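Pyocin-S2 (Pseudomonas aeruginosa, PDB 5ODW) kills sensitive bacterial cells as a nuclease bacteriocin that breaks down chromosomal DNA, this chain being its N-terminal part, without the nuclease domain. Local coordinates at residues M51-Y54 with R55-R58. Numbering follows the deposited sequence.
Sequences MQEY and RKLR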
ATOM      1  N   MET C  51      -9.786 -15.530 -18.550  1.00 26.40           N
ATOM      2  CA  MET C  51      -9.179 -16.670 -19.225  1.00 26.95           C
ATOM      3  C   MET C  51     -10.243 -17.702 -19.599  1.00 34.05           C
ATOM      4  O   MET C  51     -10.208 -18.240 -20.714  1.00 32.86           O
ATOM      5  CB  MET C  51      -8.056 -17.271 -18.361  1.00 29.09           C
ATOM      6  CG  MET C  51      -6.750 -16.421 -18.326  1.00 32.60           C
ATOM      7  SD  MET C  51      -6.203 -15.535 -19.842  1.00 36.94           S
ATOM      8  CE  MET C  51      -5.710 -16.902 -20.888  1.00 34.68           C
ATOM      9  N   GLN C  52     -11.224 -17.918 -18.673  1.00 33.55           N
ATOM     10  CA  GLN C  52     -12.407 -18.788 -18.773  1.00 34.19           C
ATOM     11  C   GLN C  52     -13.321 -18.301 -19.916  1.00 39.07           C
ATOM     12  O   GLN C  52     -13.820 -19.130 -20.679  1.00 40.67           O
ATOM     13  CB  GLN C  52     -13.169 -18.758 -17.435  1.00 35.27           C
ATOM     14  CG  GLN C  52     -14.376 -19.686 -17.324  1.00 59.59           C
ATOM     15  CD  GLN C  52     -15.323 -19.235 -16.224  1.00 82.75           C
ATOM     16  OE1 GLN C  52     -14.954 -19.149 -15.036  1.00 72.26           O
ATOM     17  NE2 GLN C  52     -16.570 -18.927 -16.596  1.00 79.81           N
ATOM     18  N   GLU C  53     -13.547 -16.971 -20.029  1.00 34.01           N
ATOM     19  CA  GLU C  53     -14.394 -16.371 -21.068  1.00 33.36           C
ATOM     20  C   GLU C  53     -13.728 -16.429 -22.437  1.00 40.74           C
ATOM     21  O   GLU C  53     -14.424 -16.574 -23.450  1.00 42.41           O
ATOM     22  CB  GLU C  53     -14.798 -14.927 -20.714  1.00 33.30           C
ATOM     23  CG  GLU C  53     -15.801 -14.790 -19.575  1.00 36.14           C
ATOM     24  CD  GLU C  53     -17.059 -15.620 -19.718  1.00 69.64           C
ATOM     25  OE1 GLU C  53     -17.838 -15.366 -20.667  1.00 74.94           O
ATOM     26  OE2 GLU C  53     -17.256 -16.544 -18.893  1.00 67.53           O
ATOM     27  N   TYR C  54     -12.377 -16.326 -22.462  1.00 37.62           N
ATOM     28  CA  TYR C  54     -11.553 -16.394 -23.668  1.00 37.42           C
ATOM     29  C   TYR C  54     -11.636 -17.779 -24.266  1.00 43.15           C
ATOM     30  O   TYR C  54     -11.919 -17.909 -25.451  1.00 45.09           O
ATOM     31  CB  TYR C  54     -10.089 -16.037 -23.357  1.00 38.20           C
ATOM     32  CG  TYR C  54      -9.198 -16.024 -24.586  1.00 39.77           C
ATOM     33  CD1 TYR C  54      -8.620 -17.199 -25.062  1.00 41.87           C
ATOM     34  CD2 TYR C  54      -8.943 -14.840 -25.277  1.00 40.36           C
ATOM     35  CE1 TYR C  54      -7.843 -17.205 -26.214  1.00 41.47           C
ATOM     36  CE2 TYR C  54      -8.139 -14.830 -26.413  1.00 41.82           C
ATOM     37  CZ  TYR C  54      -7.598 -16.016 -26.881  1.00 48.02           C
ATOM     38  OH  TYR C  54      -6.804 -16.025 -27.994  1.00 48.06           O
ATOM     39  N   ARG C  55     -11.369 -18.810 -23.459  1.00 39.57           N
ATOM     40  CA  ARG C  55     -11.409 -20.208 -23.878  1.00 40.27           C
ATOM     41  C   ARG C  55     -12.798 -20.575 -24.467  1.00 46.81           C
ATOM     42  O   ARG C  55     -12.849 -21.253 -25.502  1.00 47.54           O
ATOM     43  CB  ARG C  55     -10.982 -21.132 -22.715  1.00 38.18           C
ATOM     44  CG  ARG C  55      -9.477 -21.089 -22.428  1.00 37.83           C
ATOM     45  CD  ARG C  55      -9.084 -21.873 -21.196  1.00 37.74           C
ATOM     46  NE  ARG C  55      -9.093 -21.023 -20.002  1.00 53.79           N
ATOM     47  CZ  ARG C  55      -8.692 -21.411 -18.794  1.00 71.65           C
ATOM     48  NH1 ARG C  55      -8.219 -22.638 -18.606  1.00 61.54           N
ATOM     49  NH2 ARG C  55      -8.763 -20.577 -17.764  1.00 58.87           N
ATOM     50  N   LYS C  56     -13.910 -20.042 -23.865  1.00 43.53           N
ATOM     51  CA  LYS C  56     -15.304 -20.237 -24.322  1.00 43.17           C
ATOM     52  C   LYS C  56     -15.525 -19.655 -25.719  1.00 47.34           C
ATOM     53  O   LYS C  56     -16.012 -20.353 -26.619  1.00 47.39           O
ATOM     54  CB  LYS C  56     -16.323 -19.627 -23.343  1.00 43.81           C
ATOM     55  CG  LYS C  56     -16.572 -20.487 -22.109  1.00 49.77           C
ATOM     56  CD  LYS C  56     -17.829 -20.061 -21.367  1.00 54.91           C
ATOM     57  CE  LYS C  56     -17.681 -20.276 -19.880  1.00 65.94           C
ATOM     58  NZ  LYS C  56     -18.762 -19.603 -19.107  1.00 75.43           N
ATOM     59  N   LEU C  57     -15.150 -18.377 -25.905  1.00 42.70           N
ATOM     60  CA  LEU C  57     -15.339 -17.689 -27.186  1.00 41.54           C
ATOM     61  C   LEU C  57     -14.389 -18.151 -28.288  1.00 45.21           C
ATOM     62  O   LEU C  57     -14.820 -18.271 -29.441  1.00 45.44           O
ATOM     63  CB  LEU C  57     -15.265 -16.173 -27.004  1.00 40.28           C
ATOM     64  CG  LEU C  57     -16.521 -15.518 -26.455  1.00 44.00           C
ATOM     65  CD1 LEU C  57     -16.175 -14.279 -25.684  1.00 43.17           C
ATOM     66  CD2 LEU C  57     -17.513 -15.208 -27.557  1.00 45.99           C
ATOM     67  N   ARG C  58     -13.108 -18.396 -27.943  1.00 41.13           N
ATOM     68  CA  ARG C  58     -12.076 -18.845 -28.882  1.00 41.50           C
ATOM     69  C   ARG C  58     -12.474 -20.140 -29.560  1.00 47.37           C
ATOM     70  O   ARG C  58     -12.345 -20.201 -30.776  1.00 48.22           O
ATOM     71  CB  ARG C  58     -10.677 -18.929 -28.227  1.00 40.68           C
ATOM     72  CG  ARG C  58      -9.520 -19.358 -29.153  1.00 51.02           C
ATOM     73  CD  ARG C  58      -9.010 -18.279 -30.105  1.00 50.60           C
ATOM     74  NE  ARG C  58      -8.163 -18.845 -31.157  1.00 48.34           N
ATOM     75  CZ  ARG C  58      -6.869 -18.584 -31.325  1.00 56.74           C
ATOM     76  NH1 ARG C  58      -6.238 -17.754 -30.502  1.00 37.25           N
ATOM     77  NH2 ARG C  58      -6.197 -19.148 -32.320  1.00 45.91           N
TER
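Tyr54 and Arg58 both hold CG anti to the backbone N, which lays the phenol and the arginine chain side by side, pointing the same way, one turn apart on the alpha-helix 47-70, with Arg58 CB 3.9 Å from Tyr54 CE1. A bend at chi2 of Arg58 (77°) then turns the outer part of its chain toward the hydroxyl. Arg58 NH1 donates to Tyr54 OH at 3.1 Å, the oxygen lying in the guanidinium plane, while ring and guanidinium planes are turned 66° apart. The pair faces helix 133-148, where Ser137 OG also hydrogen-bonds the phenol oxygen and Pro134 O takes a second bond from NH1; Asp62, one turn further on, forms a salt bridge with NE. Tyr54 OH, Pro134 O and Asp62 together hold the guanidinium, and Asp62 would be expected to offset its charge. Beneath the side chains run the i to i+4 backbone bonds of the helix, among them Arg58 N to Tyr54 O at 2.8 Å.

The contact between Glu53 and Lys56 is weaker: Lys56 NZ makes a long salt bridge with Glu53 OE2 (3.4 Å), and its chain runs alongside that of Gln52. Arg55, in turn, folds back toward Met51: NH2 comes within 3.4 Å of Met51 CB, and Met51 O accepts twice. Arg55 N and NE approach that oxygen from opposite faces of the carbonyl plane, NE at 3.1 Å with a nearly straight N-H...O angle of 168°, standing above the plane.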